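Side-chain contacts in Sel1 repeat family protein (Pseudomonas aeruginosa, PDB 6LCH), which probably serves as an immunity protein against the type VI secretion effector PldB, using an all-helical fold with Sel1 repeats: residues A26-A31 / W59-N64; P167-L172 / V194-K199; A174-V179 / L187-V192; A201-S206 / S233-L238; L205-V208 / E212-P215. One frame throughout, in Å; residues are numbered along the deposited sequence.

How the contacts relate
Contact 1 joins helices 22-34 and 59-70 near the start of the chain, with its centre 23 to 37 Å from the centres of the others. It touches none of them. Contacts 2 to 5 form a continuous cluster toward the C-terminal end. Contacts 2 and 3 share helices 166-178 and 183-195, with contact 3 nested in the loop that contact 2 closes and their centres 10 Å apart. Contacts 4 and 5 follow on helix 199-208 and have Leu-205 and Ser-206 in common. Tyr-190, Val-194 and Leu-205 pack between these neighbours. Consecutive helices 166-178, 183-195 and 199-208 thus pack on one another, consistent with a helical-repeat fold.

Contact 1. Residues A26-A31 / W59-N64; sequences AWYREA and WKAMHN
A chi1 of 159° swings the Tyr-28 ring off helix 22-34, CG standing opposite the backbone N, and over to Lys-60, Ala-61 and Asn-64. The first torsion of Asn-64 (chi1 -80°) turns its amide back toward the same ring. CD2 of Tyr-28 comes within 3.5 Å of the CA of Ala-61, while CD2 also meets the methyl CB of Ala-61 at 3.8 Å. Further out, the phenol carbon CZ of Tyr-28 lies 3.6 Å from CB of Lys-60, the lysine chain leading away beyond it. The two segments run broadly the same way, their axes inclined by 36° and 9.6 Å apart at closest approach, consistent with the TPR-like stacking of this family; helix 43-55 touches both, through Tyr-50 and Ala-53. Next to CD2 along the same side of the ring, CE2 of Tyr-28 is met by ND2 of Asn-64 at 3.5 Å, the amide carbon CG sitting at the ring edge in its plane. That amide nitrogen is hydrogen-bonded to the hydroxyl of Tyr-50, which helps set how the amide is turned. His-58 stacks on the Tyr-28 ring and accepts the backbone N-H of Ala-61 through ND1.

Contact 2. Residues P167-L172 / V194-K199; sequences PASYEL and VSQGGK
Ser-169 and Gln-196 make the one polar link between these segments, a side-chain hydrogen bond. OG of Ser-169 donates to OE1 of Gln-196 over 3.1 Å. The donor meets the carbonyl at a C=O...O angle of 112° and is tilted 22° from the carbonyl plane. Gln-196 reaches across because its CG stands beside the backbone N and the chain continues extended from there, bringing the amide up to the helix 166-178 surface. The van der Waals component is small: the CB of Ser-169 lies 3.5 Å from the same OE1. Other packing on the serine comes from helix 150-162, through Ala-161, and from Val-192 of helix 183-195.

Backbone interactions set the turn that carries Gln-196. Helix 183-195 ends in a Schellman motif, with Gly-197 as its C-prime residue at a positive phi of 93°. Gly-197 N bonds to Val-194 O at 2.9 Å, and Gly-198 N pairs with Ser-193 O. Gly-198 then takes the N-cap position of helix 199-208, so two glycines complete the tight turn between consecutive helices of the Sel1-repeat region. Near the turn, Ser-195 also shares a backbone hydrogen bond with Phe-246.

The bond joins two neutral groups. It gives the buried serine hydroxyl an acceptor, and ties the helix-ending turn to the preceding helix without placing a net charge in the interface.

Contact 3. Residues A174-V179 / L187-V192; sequences AYYKIV and LVYYQV
Tyr-190 reaches Ala-174 and Lys-177 from helix 183-195, its CG lying beside the backbone N (chi1 -78°). Starting at CB, the side chain of Tyr-190 first packs on CD1 of Leu-205, 3.4 Å away, from the next helix in the chain. Along the ring, CE2 of Tyr-190 meets CE2 of Phe-204 at 3.4 Å, and the ring of Tyr-170 stands edge-to-face with it. CZ then passes the backbone of Ala-174, and the hydroxyl OH of Tyr-190 ends 3.2 Å from the CA of Ala-174. Lys-177, bent at chi3, brings its CE to the ring edge, near the ring plane and 3.3 Å from the OH of Tyr-190.

On the other flank of this antiparallel helix pair (159° between the N-to-C directions) Tyr-176 and Tyr-189 lie side by side. Their rings are almost parallel, planes 11° apart, yet they meet rim to rim with neither over the other's face: CE2 of Tyr-176 approaches CE1 of Tyr-189 at 3.5 Å. Both helices fall within a Sel1 repeat.

A water in the plane of the Tyr-190 ring accepts a bond from NZ of Lys-177 at 3.0 Å. It lies 2.5 Å from the OH of Tyr-190, too short to be taken as a sure bond. Even without that water, the closeness of the lysine end to the phenol suggests that its positive charge may polarise the hydroxyl and make it somewhat more acidic.

Contact 4. Residues A201-S206 / S233-L238; sequences AAFFLS and SIYKKL
This is an apolar helix-to-helix contact with one aromatic pair, joining Ala-202 and Phe-203 to Ile-234 and Tyr-235 where helix 225-240 packs on helix 199-208. The segments run nearly antiparallel, at 158°, with segment axes 8.3 Å apart at closest approach. The small Ala-202 sits where the backbones are nearest: its CA is 5.1 Å from the CA of Tyr-235, and its methyl CB lies 3.7 Å from the CB of Tyr-235. The same methyl meets CG2 of Ile-234 at 3.9 Å, the branch that stands anti to the isoleucine backbone N.

First torsions near 180° in both Phe-203 and Tyr-235 (155° in the tyrosine) bring the two rings together beside the helix pair. They form an edge-to-face stack, planes 58° apart, with the phenylalanine edge directed at the tyrosine face. CD1 of Phe-203 sits 4.2 Å above the plane of the Tyr-235 ring, over its centre. Tyr-232 touches both aromatics from one turn earlier on helix 225-240. Ile-234 also touches Val-194 of helix 183-195. Close antiparallel packing of consecutive helices, with a small residue where they come nearest, resembles the helical hairpins of TPR-like folds.

Contact 5. Residues L205-V208 / E212-P215; sequences LSRV and ETPP
The guanidinium of Arg-207 has Thr-213 over one face and Glu-212 at its edge. The setting is the C-terminal end of helix 199-208 in this all-helical Sel1-repeat protein, where the following loop doubles back on the last turn. CG2 of Thr-213 is 4.0 Å above the guanidinium plane of Arg-207, offset toward the rim, and OG1 of the same threonine lies over a face too. Near the plane, OE2 of Glu-212 approaches NH2 of Arg-207 at 4.0 Å, a long salt bridge, with the carboxylate and guanidinium planes turned 37° apart. CD of Pro-214 comes up obliquely to NH2. Arg-207 reaches its partners by bending at chi2 and chi3, which folds its head group over the loop.

Glu-212 has a second link to the helix: a water donates to its OE2 at 3.1 Å and also bonds to the OG of Ser-206. This spreads the carboxylate's interactions between an arginine and a solvent bridge. Thr-213 is buried, its side chain also touching Ala-218 further along the loop. Its OG1 donates to the backbone O of Arg-207, 22° out of the carbonyl plane and at 2.5 Å, so short that its exact length is doubtful.

Contact 1. Residues A26-A31 / W59-N64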
# COMPACT_ATOMS: atom_id res chain seq x y z
N ALA A 26 2.25 -17.89 -13.40
CA ALA A 26 3.03 -18.93 -12.74
C ALA A 26 4.50 -18.55 -12.66
O ALA A 26 5.15 -18.76 -11.63
CB ALA A 26 2.85 -20.26 -13.47
N TRP A 27 5.05 -18.00 -13.74
CA TRP A 27 6.41 -17.48 -13.69
C TRP A 27 6.54 -16.39 -12.63
O TRP A 27 7.51 -16.36 -11.87
CB TRP A 27 6.82 -16.90 -15.04
CG TRP A 27 6.97 -17.88 -16.13
CD1 TRP A 27 7.36 -19.18 -16.01
CD2 TRP A 27 6.76 -17.64 -17.52
NE1 TRP A 27 7.39 -19.78 -17.25
CE2 TRP A 27 7.02 -18.85 -18.19
CE3 TRP A 27 6.37 -16.52 -18.26
CZ2 TRP A 27 6.91 -18.96 -19.57
CZ3 TRP A 27 6.26 -16.64 -19.62
CH2 TRP A 27 6.53 -17.85 -20.27
N TYR A 28 5.55 -15.50 -12.58
CA TYR A 28 5.61 -14.36 -11.68
C TYR A 28 5.58 -14.81 -10.23
O TYR A 28 6.36 -14.32 -9.40
CB TYR A 28 4.44 -13.42 -11.98
CG TYR A 28 4.08 -12.51 -10.84
CD1 TYR A 28 2.99 -12.78 -10.02
CD2 TYR A 28 4.82 -11.36 -10.58
CE1 TYR A 28 2.65 -11.95 -8.98
CE2 TYR A 28 4.49 -10.53 -9.53
CZ TYR A 28 3.41 -10.83 -8.74
OH TYR A 28 3.08 -9.99 -7.70
N ARG A 29 4.67 -15.73 -9.89
CA ARG A 29 4.54 -16.18 -8.51
C ARG A 29 5.74 -17.00 -8.06
O ARG A 29 6.09 -16.98 -6.87
CB ARG A 29 3.25 -16.99 -8.35
CG ARG A 29 2.00 -16.13 -8.22
CD ARG A 29 0.76 -16.97 -7.99
NE ARG A 29 0.25 -17.56 -9.23
CZ ARG A 29 0.31 -18.85 -9.52
NH1 ARG A 29 0.86 -19.71 -8.67
NH2 ARG A 29 -0.17 -19.30 -10.67
N GLU A 30 6.40 -17.73 -8.97
CA GLU A 30 7.64 -18.40 -8.60
C GLU A 30 8.75 -17.39 -8.34
O GLU A 30 9.51 -17.53 -7.38
CB GLU A 30 8.07 -19.39 -9.69
CG GLU A 30 9.50 -19.92 -9.48
CD GLU A 30 9.89 -21.02 -10.45
OE1 GLU A 30 9.02 -21.54 -11.18
OE2 GLU A 30 11.09 -21.38 -10.48
N ALA A 31 8.86 -16.38 -9.20
CA ALA A 31 9.87 -15.34 -8.99
C ALA A 31 9.61 -14.59 -7.70
O ALA A 31 10.55 -14.32 -6.94
CB ALA A 31 9.89 -14.38 -10.18
N TRP A 59 1.24 -7.71 -15.55
CA TRP A 59 1.50 -6.35 -15.10
C TRP A 59 2.12 -6.29 -13.71
O TRP A 59 2.90 -5.38 -13.42
CB TRP A 59 0.23 -5.49 -15.19
CG TRP A 59 -0.85 -5.81 -14.21
CD1 TRP A 59 -1.90 -6.65 -14.39
CD2 TRP A 59 -1.00 -5.25 -12.90
NE1 TRP A 59 -2.69 -6.67 -13.26
CE2 TRP A 59 -2.16 -5.81 -12.33
CE3 TRP A 59 -0.25 -4.34 -12.14
CZ2 TRP A 59 -2.60 -5.49 -11.05
CZ3 TRP A 59 -0.69 -4.02 -10.87
CH2 TRP A 59 -1.85 -4.59 -10.33
N LYS A 60 1.82 -7.25 -12.83
CA LYS A 60 2.51 -7.27 -11.55
C LYS A 60 3.97 -7.67 -11.71
O LYS A 60 4.84 -7.16 -11.00
CB LYS A 60 1.79 -8.22 -10.58
CG LYS A 60 0.51 -7.63 -10.03
CD LYS A 60 -0.49 -8.72 -9.68
CE LYS A 60 -1.66 -8.14 -8.91
NZ LYS A 60 -1.29 -7.81 -7.51
N ALA A 61 4.26 -8.56 -12.66
CA ALA A 61 5.65 -8.89 -12.96
C ALA A 61 6.41 -7.68 -13.47
O ALA A 61 7.58 -7.49 -13.12
CB ALA A 61 5.70 -10.03 -13.98
N MET A 62 5.77 -6.85 -14.30
CA MET A 62 6.40 -5.61 -14.76
C MET A 62 6.67 -4.68 -13.59
O MET A 62 7.75 -4.08 -13.50
CB MET A 62 5.49 -4.91 -15.77
CG MET A 62 5.35 -5.63 -17.08
SD MET A 62 4.46 -4.63 -18.28
CE MET A 62 2.80 -4.68 -17.67
N HIS A 63 5.70 -4.54 -12.69
CA HIS A 63 5.88 -3.70 -11.52
C HIS A 63 7.01 -4.22 -10.63
O HIS A 63 7.91 -3.47 -10.26
CB HIS A 63 4.56 -3.62 -10.74
CG HIS A 63 4.68 -2.96 -9.41
ND1 HIS A 63 4.60 -1.59 -9.24
CD2 HIS A 63 4.86 -3.48 -8.17
CE1 HIS A 63 4.74 -1.30 -7.96
NE2 HIS A 63 4.90 -2.42 -7.29
N ASN A 64 6.97 -5.51 -10.29
CA ASN A 64 7.99 -6.07 -9.41
C ASN A 64 9.38 -5.98 -10.03
O ASN A 64 10.35 -5.66 -9.35
CB ASN A 64 7.66 -7.52 -9.07
CG ASN A 64 6.63 -7.65 -7.99
OD1 ASN A 64 5.85 -6.72 -7.74
ND2 ASN A 64 6.59 -8.80 -7.32

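Contact 2. Residues P167-L172 / V194-K199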
# COMPACT_ATOMS: atom_id res chain seq x y z
N PRO A 167 -2.10 0.45 3.45
CA PRO A 167 -1.51 1.75 3.80
C PRO A 167 -2.50 2.90 3.77
O PRO A 167 -2.24 3.93 4.40
CB PRO A 167 -0.41 1.93 2.75
CG PRO A 167 -0.10 0.56 2.29
CD PRO A 167 -1.40 -0.16 2.30
N ALA A 168 -3.62 2.77 3.06
CA ALA A 168 -4.64 3.81 3.10
C ALA A 168 -5.39 3.78 4.43
O ALA A 168 -5.68 4.83 5.01
CB ALA A 168 -5.61 3.65 1.94
N SER A 169 -5.72 2.58 4.91
CA SER A 169 -6.33 2.46 6.23
C SER A 169 -5.36 2.90 7.32
O SER A 169 -5.80 3.38 8.38
CB SER A 169 -6.78 1.02 6.47
OG SER A 169 -7.91 0.69 5.67
N TYR A 170 -4.06 2.74 7.10
CA TYR A 170 -3.07 3.27 8.03
C TYR A 170 -3.13 4.80 8.08
O TYR A 170 -3.10 5.39 9.16
CB TYR A 170 -1.66 2.81 7.64
CG TYR A 170 -0.56 3.33 8.56
CD1 TYR A 170 -0.15 2.59 9.66
CD2 TYR A 170 0.06 4.55 8.32
CE1 TYR A 170 0.85 3.05 10.50
CE2 TYR A 170 1.05 5.02 9.16
CZ TYR A 170 1.44 4.27 10.24
OH TYR A 170 2.43 4.74 11.07
N GLU A 171 -3.22 5.44 6.92
CA GLU A 171 -3.35 6.89 6.87
C GLU A 171 -4.65 7.35 7.51
O GLU A 171 -4.73 8.48 8.01
CB GLU A 171 -3.27 7.38 5.43
CG GLU A 171 -1.93 7.14 4.76
CD GLU A 171 -0.78 7.83 5.47
OE1 GLU A 171 -0.89 9.04 5.75
OE2 GLU A 171 0.24 7.16 5.75
N LEU A 172 -5.68 6.51 7.48
CA LEU A 172 -6.91 6.81 8.21
C LEU A 172 -6.65 6.88 9.70
O LEU A 172 -6.99 7.87 10.36
CB LEU A 172 -7.97 5.74 7.91
CG LEU A 172 -8.75 5.90 6.62
CD1 LEU A 172 -7.84 6.35 5.50
CD2 LEU A 172 -9.40 4.59 6.30
N VAL A 194 -4.16 -3.62 9.59
CA VAL A 194 -3.48 -4.89 9.86
C VAL A 194 -4.17 -6.03 9.12
O VAL A 194 -3.52 -6.83 8.44
CB VAL A 194 -3.44 -5.16 11.38
CG1 VAL A 194 -2.77 -6.50 11.65
CG2 VAL A 194 -2.71 -4.04 12.09
N SER A 195 -5.50 -6.12 9.24
CA SER A 195 -6.24 -7.18 8.57
C SER A 195 -6.10 -7.15 7.06
O SER A 195 -6.45 -8.14 6.40
CB SER A 195 -7.73 -7.10 8.95
OG SER A 195 -8.33 -5.91 8.47
N GLN A 196 -5.59 -6.06 6.49
CA GLN A 196 -5.35 -5.94 5.06
C GLN A 196 -3.89 -6.13 4.69
O GLN A 196 -3.51 -5.85 3.55
CB GLN A 196 -5.83 -4.58 4.55
CG GLN A 196 -7.32 -4.33 4.71
CD GLN A 196 -7.65 -2.86 4.62
OE1 GLN A 196 -6.77 -2.01 4.78
NE2 GLN A 196 -8.91 -2.54 4.37
N GLY A 197 -3.07 -6.63 5.61
CA GLY A 197 -1.65 -6.77 5.34
C GLY A 197 -0.81 -5.60 5.77
O GLY A 197 0.34 -5.48 5.32
N GLY A 198 -1.33 -4.72 6.61
CA GLY A 198 -0.58 -3.56 7.05
C GLY A 198 0.56 -3.90 7.98
O GLY A 198 0.34 -4.28 9.13
N LYS A 199 1.79 -3.78 7.46
CA LYS A 199 2.99 -4.00 8.25
C LYS A 199 3.18 -2.91 9.30
O LYS A 199 3.34 -3.20 10.49
CB LYS A 199 4.20 -4.06 7.31
CG LYS A 199 5.55 -3.98 7.98
CD LYS A 199 6.41 -5.17 7.68
CE LYS A 199 6.95 -5.18 6.26
NZ LYS A 199 8.08 -4.25 6.08

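Contact 3. Residues A174-V179 / L187-V192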
# COMPACT_ATOMS: atom_id res chain seq x y z
N ALA A 174 -3.82 7.27 11.23
CA ALA A 174 -2.98 8.44 11.46
C ALA A 174 -3.82 9.71 11.47
O ALA A 174 -3.65 10.56 12.35
CB ALA A 174 -1.89 8.53 10.39
N TYR A 175 -4.73 9.85 10.51
CA TYR A 175 -5.56 11.05 10.45
C TYR A 175 -6.37 11.23 11.73
O TYR A 175 -6.35 12.30 12.35
CB TYR A 175 -6.49 11.00 9.24
CG TYR A 175 -7.52 12.10 9.26
CD1 TYR A 175 -7.18 13.39 8.85
CD2 TYR A 175 -8.82 11.87 9.69
CE1 TYR A 175 -8.11 14.40 8.86
CE2 TYR A 175 -9.75 12.88 9.70
CZ TYR A 175 -9.40 14.15 9.30
OH TYR A 175 -10.33 15.16 9.31
N TYR A 176 -7.09 10.18 12.14
CA TYR A 176 -7.96 10.30 13.31
C TYR A 176 -7.15 10.52 14.58
O TYR A 176 -7.56 11.30 15.45
CB TYR A 176 -8.83 9.06 13.43
CG TYR A 176 -10.06 9.16 12.59
CD1 TYR A 176 -11.08 10.05 12.93
CD2 TYR A 176 -10.21 8.41 11.44
CE1 TYR A 176 -12.20 10.17 12.16
CE2 TYR A 176 -11.34 8.53 10.65
CZ TYR A 176 -12.33 9.41 11.03
OH TYR A 176 -13.47 9.54 10.26
N LYS A 177 -6.01 9.85 14.70
CA LYS A 177 -5.15 10.03 15.86
C LYS A 177 -4.63 11.46 15.94
O LYS A 177 -4.64 12.09 17.00
CB LYS A 177 -4.00 9.04 15.82
CG LYS A 177 -3.00 9.23 16.95
CD LYS A 177 -1.84 8.25 16.83
CE LYS A 177 -0.92 8.63 15.70
NZ LYS A 177 0.34 7.84 15.72
N ILE A 178 -4.17 11.99 14.81
CA ILE A 178 -3.37 13.21 14.79
C ILE A 178 -4.21 14.45 14.50
O ILE A 178 -4.07 15.48 15.17
CB ILE A 178 -2.22 13.05 13.76
CG1 ILE A 178 -1.25 11.97 14.25
CG2 ILE A 178 -1.49 14.34 13.55
CD1 ILE A 178 -0.61 11.18 13.15
N VAL A 179 -5.11 14.39 13.52
CA VAL A 179 -5.87 15.58 13.15
C VAL A 179 -7.09 15.74 14.05
O VAL A 179 -7.42 16.86 14.47
CB VAL A 179 -6.26 15.53 11.66
CG1 VAL A 179 -7.07 16.77 11.27
CG2 VAL A 179 -5.02 15.42 10.80
N LEU A 187 -7.68 3.71 16.43
CA LEU A 187 -7.33 2.31 16.67
C LEU A 187 -8.15 1.37 15.80
O LEU A 187 -7.65 0.32 15.39
CB LEU A 187 -7.52 1.98 18.15
CG LEU A 187 -6.69 0.85 18.75
CD1 LEU A 187 -5.20 1.16 18.67
CD2 LEU A 187 -7.10 0.60 20.19
N VAL A 188 -9.40 1.72 15.52
CA VAL A 188 -10.23 0.89 14.64
C VAL A 188 -9.59 0.79 13.26
O VAL A 188 -9.51 -0.29 12.66
CB VAL A 188 -11.66 1.45 14.56
CG1 VAL A 188 -12.42 0.82 13.39
CG2 VAL A 188 -12.40 1.22 15.87
N TYR A 189 -9.11 1.92 12.74
CA TYR A 189 -8.58 1.96 11.38
C TYR A 189 -7.17 1.38 11.29
O TYR A 189 -6.82 0.78 10.26
CB TYR A 189 -8.61 3.39 10.86
CG TYR A 189 -9.92 3.75 10.23
CD1 TYR A 189 -10.67 4.83 10.67
CD2 TYR A 189 -10.43 2.97 9.19
CE1 TYR A 189 -11.89 5.14 10.08
CE2 TYR A 189 -11.64 3.27 8.60
CZ TYR A 189 -12.36 4.36 9.04
OH TYR A 189 -13.55 4.64 8.43
N TYR A 190 -6.35 1.57 12.32
CA TYR A 190 -5.06 0.88 12.35
C TYR A 190 -5.27 -0.63 12.32
O TYR A 190 -4.52 -1.36 11.66
CB TYR A 190 -4.27 1.27 13.59
CG TYR A 190 -3.58 2.62 13.53
CD1 TYR A 190 -2.61 2.90 12.58
CD2 TYR A 190 -3.90 3.62 14.45
CE1 TYR A 190 -1.98 4.14 12.54
CE2 TYR A 190 -3.28 4.85 14.41
CZ TYR A 190 -2.32 5.11 13.47
OH TYR A 190 -1.71 6.34 13.45
N GLN A 191 -6.29 -1.12 13.03
CA GLN A 191 -6.55 -2.56 13.06
C GLN A 191 -7.01 -3.05 11.69
O GLN A 191 -6.54 -4.09 11.21
CB GLN A 191 -7.59 -2.89 14.13
CG GLN A 191 -7.61 -4.37 14.49
CD GLN A 191 -8.84 -4.78 15.28
OE1 GLN A 191 -9.88 -4.13 15.20
NE2 GLN A 191 -8.73 -5.87 16.03
N VAL A 192 -7.93 -2.32 11.06
CA VAL A 192 -8.36 -2.68 9.70
C VAL A 192 -7.16 -2.74 8.77
O VAL A 192 -7.06 -3.64 7.92
CB VAL A 192 -9.41 -1.67 9.20
CG1 VAL A 192 -9.58 -1.78 7.69
CG2 VAL A 192 -10.74 -1.89 9.90
O HOH W 1 0.21 7.78 12.73

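Contact 4. Residues A201-S206 / S233-L238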
# COMPACT_ATOMS: atom_id res chain seq x y z
N ALA A 201 1.08 -0.85 10.55
CA ALA A 201 0.02 -0.80 11.55
C ALA A 201 0.17 -1.92 12.57
O ALA A 201 -0.16 -1.72 13.75
CB ALA A 201 -1.35 -0.87 10.88
N ALA A 202 0.65 -3.08 12.15
CA ALA A 202 0.89 -4.17 13.10
C ALA A 202 1.98 -3.80 14.09
O ALA A 202 1.86 -4.04 15.29
CB ALA A 202 1.25 -5.46 12.35
N PHE A 203 3.07 -3.21 13.59
CA PHE A 203 4.11 -2.73 14.50
C PHE A 203 3.58 -1.62 15.40
O PHE A 203 3.91 -1.57 16.59
CB PHE A 203 5.32 -2.24 13.72
CG PHE A 203 6.48 -1.85 14.59
CD1 PHE A 203 7.33 -2.82 15.09
CD2 PHE A 203 6.69 -0.53 14.94
CE1 PHE A 203 8.39 -2.48 15.89
CE2 PHE A 203 7.75 -0.18 15.75
CZ PHE A 203 8.61 -1.15 16.23
N PHE A 204 2.76 -0.72 14.85
CA PHE A 204 2.25 0.37 15.67
C PHE A 204 1.33 -0.14 16.77
O PHE A 204 1.38 0.35 17.90
CB PHE A 204 1.52 1.41 14.82
CG PHE A 204 0.96 2.54 15.63
CD1 PHE A 204 1.80 3.46 16.25
CD2 PHE A 204 -0.41 2.69 15.79
CE1 PHE A 204 1.28 4.50 17.00
CE2 PHE A 204 -0.93 3.72 16.54
CZ PHE A 204 -0.08 4.63 17.14
N LEU A 205 0.49 -1.12 16.46
CA LEU A 205 -0.38 -1.67 17.49
C LEU A 205 0.42 -2.48 18.51
O LEU A 205 0.02 -2.57 19.67
CB LEU A 205 -1.48 -2.52 16.85
CG LEU A 205 -2.74 -1.76 16.45
CD1 LEU A 205 -2.40 -0.36 15.95
CD2 LEU A 205 -3.54 -2.53 15.40
N SER A 206 1.55 -3.05 18.09
CA SER A 206 2.43 -3.73 19.03
C SER A 206 2.94 -2.77 20.10
O SER A 206 2.95 -3.09 21.29
CB SER A 206 3.60 -4.36 18.28
OG SER A 206 4.73 -4.47 19.13
N SER A 233 3.59 -10.49 16.35
CA SER A 233 3.70 -11.73 15.59
C SER A 233 3.12 -11.59 14.20
O SER A 233 3.65 -12.14 13.23
CB SER A 233 3.01 -12.87 16.35
OG SER A 233 3.11 -14.08 15.62
N ILE A 234 2.00 -10.86 14.07
CA ILE A 234 1.46 -10.56 12.75
C ILE A 234 2.45 -9.72 11.96
O ILE A 234 2.67 -9.95 10.76
CB ILE A 234 0.10 -9.85 12.88
CG1 ILE A 234 -1.01 -10.85 13.20
CG2 ILE A 234 -0.22 -9.05 11.62
CD1 ILE A 234 -2.29 -10.19 13.68
N TYR A 235 3.08 -8.75 12.62
CA TYR A 235 4.12 -7.97 11.97
C TYR A 235 5.27 -8.85 11.51
O TYR A 235 5.83 -8.64 10.44
CB TYR A 235 4.62 -6.86 12.90
CG TYR A 235 6.02 -6.39 12.59
CD1 TYR A 235 7.10 -6.92 13.27
CD2 TYR A 235 6.25 -5.42 11.62
CE1 TYR A 235 8.38 -6.50 12.99
CE2 TYR A 235 7.54 -5.00 11.34
CZ TYR A 235 8.60 -5.54 12.04
OH TYR A 235 9.89 -5.14 11.77
N LYS A 236 5.65 -9.85 12.31
CA LYS A 236 6.70 -10.75 11.86
C LYS A 236 6.23 -11.61 10.70
O LYS A 236 6.99 -11.84 9.75
CB LYS A 236 7.20 -11.61 13.02
CG LYS A 236 7.97 -10.82 14.06
CD LYS A 236 9.03 -9.97 13.40
CE LYS A 236 10.38 -10.66 13.48
NZ LYS A 236 11.42 -9.94 12.70
N LYS A 237 4.97 -12.05 10.73
CA LYS A 237 4.44 -12.88 9.65
C LYS A 237 4.40 -12.12 8.33
O LYS A 237 4.77 -12.67 7.28
CB LYS A 237 3.06 -13.39 10.05
CG LYS A 237 2.44 -14.42 9.14
CD LYS A 237 3.12 -15.79 9.19
CE LYS A 237 3.07 -16.48 7.79
NZ LYS A 237 3.99 -15.83 6.79
N LEU A 238 3.98 -10.85 8.36
CA LEU A 238 3.92 -10.07 7.13
C LEU A 238 5.31 -9.66 6.66
O LEU A 238 5.52 -9.44 5.46
CB LEU A 238 3.06 -8.82 7.32
CG LEU A 238 1.55 -8.96 7.38
CD1 LEU A 238 0.95 -7.73 8.03
CD2 LEU A 238 0.98 -9.15 5.99

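Contact 5. Residues L205-V208 / E212-P215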
# COMPACT_ATOMS: atom_id res chain seq x y z
N LEU A 205 0.49 -1.12 16.46
CA LEU A 205 -0.38 -1.67 17.49
C LEU A 205 0.42 -2.48 18.51
O LEU A 205 0.02 -2.57 19.67
CB LEU A 205 -1.48 -2.52 16.85
CG LEU A 205 -2.74 -1.76 16.45
CD1 LEU A 205 -2.40 -0.36 15.95
CD2 LEU A 205 -3.54 -2.53 15.40
N SER A 206 1.55 -3.05 18.09
CA SER A 206 2.43 -3.73 19.03
C SER A 206 2.94 -2.77 20.10
O SER A 206 2.95 -3.09 21.29
CB SER A 206 3.60 -4.36 18.28
OG SER A 206 4.73 -4.47 19.13
N ARG A 207 3.37 -1.58 19.68
CA ARG A 207 3.86 -0.58 20.63
C ARG A 207 2.72 0.06 21.41
O ARG A 207 2.90 0.44 22.57
CB ARG A 207 4.68 0.48 19.91
CG ARG A 207 5.69 -0.10 18.94
CD ARG A 207 7.03 0.62 19.04
NE ARG A 207 7.46 0.80 20.43
CZ ARG A 207 7.84 1.96 20.95
NH1 ARG A 207 7.86 3.06 20.20
NH2 ARG A 207 8.21 2.03 22.22
N VAL A 208 1.55 0.21 20.78
CA VAL A 208 0.37 0.73 21.48
C VAL A 208 0.11 -0.09 22.74
O VAL A 208 -0.08 0.46 23.83
CB VAL A 208 -0.85 0.72 20.54
CG1 VAL A 208 -2.14 0.73 21.34
CG2 VAL A 208 -0.79 1.89 19.57
N GLU A 212 6.49 -0.82 27.56
CA GLU A 212 7.66 0.05 27.44
C GLU A 212 7.39 1.30 26.60
O GLU A 212 8.28 2.15 26.50
CB GLU A 212 8.82 -0.74 26.84
CG GLU A 212 8.73 -0.94 25.32
CD GLU A 212 7.50 -1.72 24.90
OE1 GLU A 212 7.13 -2.68 25.60
OE2 GLU A 212 6.90 -1.36 23.86
N THR A 213 6.21 1.43 26.01
CA THR A 213 5.93 2.58 25.16
C THR A 213 5.50 3.76 26.01
O THR A 213 4.63 3.61 26.88
CB THR A 213 4.83 2.24 24.15
OG1 THR A 213 5.21 1.08 23.39
CG2 THR A 213 4.58 3.41 23.21
N PRO A 214 6.07 4.95 25.80
CA PRO A 214 5.59 6.14 26.50
C PRO A 214 4.10 6.32 26.27
O PRO A 214 3.62 6.18 25.13
CB PRO A 214 6.40 7.28 25.86
CG PRO A 214 7.62 6.62 25.31
CD PRO A 214 7.18 5.25 24.88
N PRO A 215 3.34 6.60 27.33
CA PRO A 215 1.87 6.64 27.19
C PRO A 215 1.39 7.54 26.06
O PRO A 215 0.40 7.21 25.40
CB PRO A 215 1.41 7.13 28.56
CG PRO A 215 2.49 6.72 29.50
CD PRO A 215 3.77 6.85 28.71
O HOH W 2 5.78 -3.54 21.92